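Local coordinates for protein ATP grasp ligase (Microcystis aeruginosa MRC, PDB 5IG9) that probably acts as an ATP-grasp ligase that uses ATP to close rings in microviridin precursor peptides, at residues 111-116 and 315-320; 68-73 and 103-108. One frame throughout, in Å; residues are numbered along the deposited sequence.

Both interactions bring a helix against the parallel sheet of the N-terminal domain, but they meet it from opposite faces. Interaction 2 lies wholly within one beta-alpha-beta unit and is a buried contact. Interaction 1 reaches almost two hundred residues ahead to a C-terminal helix, and is only partly buried. Their centres are about 11 Å apart. Strands 69-72 and 111-113 are neighbours in the sheet, paired by probable hydrogen bonds between Phe111 O and Val70 N (2.8 Å) and between Leu113 N and Val70 O (2.9 Å). Aliphatic and aromatic packing carries both, although interaction 1 also sets a ring beside a helix carbonyl.

Interaction 1: 111-116 and 315-320; sequences FHLDPI and QAIAEI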
loop_
_atom_site.group_PDB
_atom_site.type_symbol
_atom_site.label_atom_id
_atom_site.label_comp_id
_atom_site.label_asym_id
_atom_site.label_seq_id
_atom_site.Cartn_x
_atom_site.Cartn_y
_atom_site.Cartn_z
ATOM N N PHE A 111 20.170 1.518 -5.592
ATOM C CA PHE A 111 19.498 0.293 -5.999
ATOM C C PHE A 111 18.594 -0.215 -4.882
ATOM O O PHE A 111 19.029 -0.347 -3.733
ATOM C CB PHE A 111 20.523 -0.773 -6.385
ATOM C CG PHE A 111 19.908 -2.068 -6.820
ATOM C CD1 PHE A 111 19.301 -2.180 -8.060
ATOM C CD2 PHE A 111 19.939 -3.175 -5.991
ATOM C CE1 PHE A 111 18.731 -3.374 -8.464
ATOM C CE2 PHE A 111 19.376 -4.373 -6.388
ATOM C CZ PHE A 111 18.768 -4.472 -7.626
ATOM N N HIS A 112 17.341 -0.505 -5.222
ATOM C CA HIS A 112 16.361 -1.004 -4.269
ATOM C C HIS A 112 16.003 -2.451 -4.590
ATOM O O HIS A 112 15.819 -2.813 -5.757
ATOM C CB HIS A 112 15.097 -0.145 -4.274
ATOM C CG HIS A 112 15.290 1.220 -3.692
ATOM N ND1 HIS A 112 14.894 1.546 -2.414
ATOM C CD2 HIS A 112 15.833 2.343 -4.214
ATOM C CE1 HIS A 112 15.186 2.811 -2.173
ATOM N NE2 HIS A 112 15.756 3.319 -3.250
ATOM N N LEU A 113 15.896 -3.271 -3.547
ATOM C CA LEU A 113 15.498 -4.666 -3.697
ATOM C C LEU A 113 14.407 -5.032 -2.692
ATOM O O LEU A 113 14.704 -5.545 -1.612
ATOM C CB LEU A 113 16.702 -5.594 -3.518
ATOM C CG LEU A 113 16.494 -7.088 -3.779
ATOM C CD1 LEU A 113 16.579 -7.389 -5.265
ATOM C CD2 LEU A 113 17.493 -7.918 -2.994
ATOM N N ASP A 114 13.148 -4.760 -3.034
ATOM C CA ASP A 114 12.777 -4.090 -4.277
ATOM C C ASP A 114 12.163 -2.727 -3.971
ATOM O O ASP A 114 11.852 -2.442 -2.815
ATOM C CB ASP A 114 11.796 -4.953 -5.074
ATOM C CG ASP A 114 12.473 -6.121 -5.757
ATOM O OD1 ASP A 114 13.244 -5.880 -6.711
ATOM O OD2 ASP A 114 12.228 -7.276 -5.348
ATOM N N PRO A 115 12.003 -1.876 -4.987
ATOM C CA PRO A 115 11.335 -0.591 -4.757
ATOM C C PRO A 115 9.934 -0.771 -4.196
ATOM O O PRO A 115 9.234 -1.738 -4.501
ATOM C CB PRO A 115 11.301 0.043 -6.150
ATOM C CG PRO A 115 12.477 -0.533 -6.837
ATOM C CD PRO A 115 12.597 -1.944 -6.335
ATOM N N ILE A 116 9.527 0.190 -3.366
ATOM C CA ILE A 116 8.220 0.110 -2.722
ATOM C C ILE A 116 7.105 0.108 -3.758
ATOM O O ILE A 116 6.133 -0.650 -3.641
ATOM C CB ILE A 116 8.053 1.256 -1.709
ATOM C CG1 ILE A 116 9.012 1.066 -0.536
ATOM C CG2 ILE A 116 6.624 1.327 -1.218
ATOM C CD1 ILE A 116 8.807 2.060 0.578
ATOM N N GLN A 315 23.858 -15.406 -0.445
ATOM C CA GLN A 315 24.988 -14.938 -1.239
ATOM C C GLN A 315 24.513 -14.187 -2.477
ATOM O O GLN A 315 25.048 -13.127 -2.818
ATOM C CB GLN A 315 25.875 -16.119 -1.630
ATOM C CG GLN A 315 27.127 -15.729 -2.392
ATOM C CD GLN A 315 28.047 -14.837 -1.582
ATOM O OE1 GLN A 315 28.255 -15.060 -0.388
ATOM N NE2 GLN A 315 28.598 -13.816 -2.226
ATOM N N ALA A 316 23.499 -14.721 -3.163
ATOM C CA ALA A 316 23.013 -14.073 -4.378
ATOM C C ALA A 316 22.374 -12.728 -4.065
ATOM O O ALA A 316 22.510 -11.773 -4.838
ATOM C CB ALA A 316 22.019 -14.980 -5.103
ATOM N N ILE A 317 21.672 -12.635 -2.935
ATOM C CA ILE A 317 21.053 -11.372 -2.541
ATOM C C ILE A 317 22.121 -10.340 -2.212
ATOM O O ILE A 317 22.055 -9.191 -2.662
ATOM C CB ILE A 317 20.101 -11.588 -1.351
ATOM C CG1 ILE A 317 18.909 -12.447 -1.774
ATOM C CG2 ILE A 317 19.631 -10.250 -0.786
ATOM C CD1 ILE A 317 17.945 -12.730 -0.651
ATOM N N ALA A 318 23.119 -10.737 -1.419
ATOM C CA ALA A 318 24.198 -9.819 -1.071
ATOM C C ALA A 318 24.956 -9.357 -2.309
ATOM O O ALA A 318 25.425 -8.214 -2.366
ATOM C CB ALA A 318 25.148 -10.481 -0.075
ATOM N N GLU A 319 25.084 -10.224 -3.317
ATOM C CA GLU A 319 25.794 -9.832 -4.531
ATOM C C GLU A 319 25.018 -8.777 -5.310
ATOM O O GLU A 319 25.572 -7.742 -5.691
ATOM C CB GLU A 319 26.081 -11.058 -5.401
ATOM C CG GLU A 319 27.186 -11.954 -4.848
ATOM C CD GLU A 319 27.454 -13.177 -5.712
ATOM O OE1 GLU A 319 26.816 -13.304 -6.779
ATOM O OE2 GLU A 319 28.301 -14.011 -5.324
ATOM N N ILE A 320 23.727 -9.011 -5.549
ATOM C CA ILE A 320 22.953 -8.042 -6.321
ATOM C C ILE A 320 22.782 -6.744 -5.537
ATOM O O ILE A 320 22.579 -5.676 -6.125
ATOM C CB ILE A 320 21.597 -8.639 -6.748
ATOM C CG1 ILE A 320 20.975 -7.812 -7.874
ATOM C CG2 ILE A 320 20.637 -8.702 -5.574
ATOM C CD1 ILE A 320 19.668 -8.369 -8.378
#
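Phe111, at the start of the edge strand 111-113, lays its ring beside the side chain and carbonyl of Ile320. With CB already directed at the helix, CG anti to the backbone N (chi1 -180°) carries the ring to Ile320. There CZ comes to 4.0 Å from Ile320 CG1, with the isoleucine's CD1 close by, and the two side chains cross at about a right angle. On the same flank of the ring, CE2 lies 3.5 Å from Ile320 O, which approaches obliquely. The next residue, His112, points to the other face of the sheet, where it meets Ile105 and hydrogen-bonds through NE2 to Leu108 O. Leu113 returns to the helix side. One methyl does its touching: CD2 is 3.9 Å from Ile317 CG2 and 4.1 Å from Ile320 CG2, so it meets two branch methyls from successive turns of the helix. After Leu113 the chain takes a cis peptide bond into Asp114, whose carboxylate is bonded instead by the backbone N of Asn276 and, weakly, of Tyr277. Pro115 then occupies the N-cap position of helix 116-122.

The strand and helix segments run nearly antiparallel, at 155°, with their axes 10.4 Å apart. Helix 313-323, near the C-terminus, packs on the sheet face that helix 14-23 also covers, its Ala318 touching Ala21 and Ile22, while Ile317 also reaches Trp71 and Phe301. The tail of the chain is in this way folded back onto the Rossmann-like N-terminal domain. Within the helix Gln315 NE2 bonds to Glu319 OE2 at 3.1 Å, one turn on. The contact is made of aliphatic carbons and an aromatic ring, with one helix carbonyl beside the ring, consistent with apolar burial, rather than directed polar bonds, holding strand and helix together.

Interaction 2: 68-73 and 103-108; sequences SAVWYR and GMIASL
Tyr72 and Ile105 meet at about a right angle, the isoleucine pushing its terminal methyl against the rim of the phenol ring. Ile105 CD1 lies near the plane of that ring, 3.9 Å from Tyr72 CE1 and 4.1 Å from Tyr72 CD1, an edge contact rather than one over a face. Tyr72 leaves its backbone at an angle to the helix, and its CG anti to N (chi1 -167°) swings the ring's edge to the methyl. Two residues earlier in the strand, Val70 points at the helix and divides its two methyls between two neighbours. CG1 is 4.3 Å from Ile105 CG2, a looser touch, while CG2 is 4.0 Å from Leu108 CD1, this pair again crossing roughly at right angles. Ile105 therefore uses both its branches, CG2 against Val70 and CD1 against Tyr72.

Strand 69-72, helix 87-107 and strand 111-113 form a beta-alpha-beta crossover, and the contact is the packing of its helix on its first strand. The 2-1-3-4 order of the parallel strands fits the Rossmann-like family of this pre-ATP-grasp domain. Val6 and Leu4 of strand 3-7 also touch Ile105 and Leu108 respectively, and Ile116 packs on both Ile105 and Tyr72. Tyr72 is the centre of an inverse gamma turn, with a weak bond from Arg73 N to Trp71 O. That arginine forms salt bridges to Asp11 and Glu300. At the helix end, Ser107 OG donates to Gly103 O at 2.8 Å, and Ser107 O accepts a hydrogen bond from Gln130 of the second subunit.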
loop_
_atom_site.group_PDB
_atom_site.type_symbol
_atom_site.label_atom_id
_atom_site.label_comp_id
_atom_site.label_asym_id
_atom_site.label_seq_id
_atom_site.Cartn_x
_atom_site.Cartn_y
_atom_site.Cartn_z
ATOM N N SER A 68 24.033 3.197 -0.634
ATOM C CA SER A 68 24.183 2.780 -2.021
ATOM C C SER A 68 23.166 1.729 -2.446
ATOM O O SER A 68 22.939 1.562 -3.649
ATOM C CB SER A 68 25.599 2.237 -2.259
ATOM O OG SER A 68 25.871 1.131 -1.413
ATOM N N ALA A 69 22.550 1.026 -1.498
ATOM C CA ALA A 69 21.554 0.012 -1.811
ATOM C C ALA A 69 20.607 -0.128 -0.630
ATOM O O ALA A 69 20.982 0.141 0.514
ATOM C CB ALA A 69 22.196 -1.340 -2.137
ATOM N N VAL A 70 19.377 -0.553 -0.923
ATOM C CA VAL A 70 18.342 -0.754 0.085
ATOM C C VAL A 70 17.754 -2.147 -0.087
ATOM O O VAL A 70 17.310 -2.508 -1.183
ATOM C CB VAL A 70 17.224 0.304 -0.010
ATOM C CG1 VAL A 70 16.155 0.033 1.041
ATOM C CG2 VAL A 70 17.790 1.704 0.151
ATOM N N TRP A 71 17.735 -2.920 0.995
ATOM C CA TRP A 71 17.055 -4.209 1.028
ATOM C C TRP A 71 15.709 -4.012 1.716
ATOM O O TRP A 71 15.638 -3.904 2.946
ATOM C CB TRP A 71 17.892 -5.264 1.746
ATOM C CG TRP A 71 17.350 -6.650 1.574
ATOM C CD1 TRP A 71 16.488 -7.077 0.604
ATOM C CD2 TRP A 71 17.623 -7.789 2.399
ATOM N NE1 TRP A 71 16.214 -8.413 0.771
ATOM C CE2 TRP A 71 16.897 -8.872 1.867
ATOM C CE3 TRP A 71 18.413 -7.998 3.533
ATOM C CZ2 TRP A 71 16.938 -10.145 2.432
ATOM C CZ3 TRP A 71 18.452 -9.262 4.091
ATOM C CH2 TRP A 71 17.719 -10.318 3.541
ATOM N N TYR A 72 14.644 -3.960 0.918
ATOM C CA TYR A 72 13.285 -3.761 1.422
ATOM C C TYR A 72 12.780 -5.107 1.935
ATOM O O TYR A 72 11.996 -5.808 1.291
ATOM C CB TYR A 72 12.398 -3.186 0.321
ATOM C CG TYR A 72 11.061 -2.657 0.779
ATOM C CD1 TYR A 72 10.971 -1.738 1.817
ATOM C CD2 TYR A 72 9.889 -3.055 0.153
ATOM C CE1 TYR A 72 9.749 -1.247 2.228
ATOM C CE2 TYR A 72 8.664 -2.570 0.556
ATOM C CZ TYR A 72 8.598 -1.664 1.593
ATOM O OH TYR A 72 7.376 -1.176 1.998
ATOM N N ARG A 73 13.250 -5.465 3.128
ATOM C CA ARG A 73 13.072 -6.821 3.670
ATOM C C ARG A 73 11.801 -6.927 4.512
ATOM O O ARG A 73 10.790 -7.466 4.053
ATOM C CB ARG A 73 14.324 -7.222 4.456
ATOM C CG ARG A 73 14.174 -8.391 5.418
ATOM C CD ARG A 73 13.872 -9.698 4.718
ATOM N NE ARG A 73 13.712 -10.769 5.696
ATOM C CZ ARG A 73 13.356 -12.011 5.394
ATOM N NH1 ARG A 73 13.119 -12.348 4.133
ATOM N NH2 ARG A 73 13.238 -12.914 6.357
ATOM N N GLY A 103 8.253 7.095 3.288
ATOM C CA GLY A 103 8.716 8.252 2.540
ATOM C C GLY A 103 10.228 8.334 2.486
ATOM O O GLY A 103 10.803 8.740 1.471
ATOM N N MET A 104 10.894 7.956 3.580
ATOM C CA MET A 104 12.350 7.898 3.582
ATOM C C MET A 104 12.856 6.918 2.532
ATOM O O MET A 104 13.736 7.248 1.730
ATOM C CB MET A 104 12.857 7.500 4.966
ATOM C CG MET A 104 14.357 7.283 5.009
ATOM S SD MET A 104 14.934 6.606 6.574
ATOM C CE MET A 104 14.671 4.856 6.304
ATOM N N ILE A 105 12.308 5.701 2.527
ATOM C CA ILE A 105 12.771 4.678 1.592
ATOM C C ILE A 105 12.487 5.095 0.156
ATOM O O ILE A 105 13.335 4.938 -0.731
ATOM C CB ILE A 105 12.122 3.322 1.922
ATOM C CG1 ILE A 105 12.500 2.894 3.336
ATOM C CG2 ILE A 105 12.530 2.268 0.902
ATOM C CD1 ILE A 105 11.710 1.717 3.842
ATOM N N ALA A 106 11.298 5.643 -0.093
ATOM C CA ALA A 106 10.917 6.019 -1.449
ATOM C C ALA A 106 11.720 7.198 -1.980
ATOM O O ALA A 106 11.785 7.387 -3.198
ATOM C CB ALA A 106 9.425 6.342 -1.500
ATOM N N SER A 107 12.326 7.997 -1.101
ATOM C CA SER A 107 13.129 9.133 -1.532
ATOM C C SER A 107 14.591 8.778 -1.749
ATOM O O SER A 107 15.293 9.509 -2.455
ATOM C CB SER A 107 13.030 10.268 -0.510
ATOM O OG SER A 107 11.683 10.665 -0.327
ATOM N N LEU A 108 15.061 7.679 -1.166
ATOM C CA LEU A 108 16.453 7.281 -1.320
ATOM C C LEU A 108 16.736 6.848 -2.750
ATOM O O LEU A 108 15.943 6.134 -3.372
ATOM C CB LEU A 108 16.788 6.143 -0.361
ATOM C CG LEU A 108 16.790 6.469 1.132
ATOM C CD1 LEU A 108 16.812 5.185 1.940
ATOM C CD2 LEU A 108 17.981 7.343 1.484
#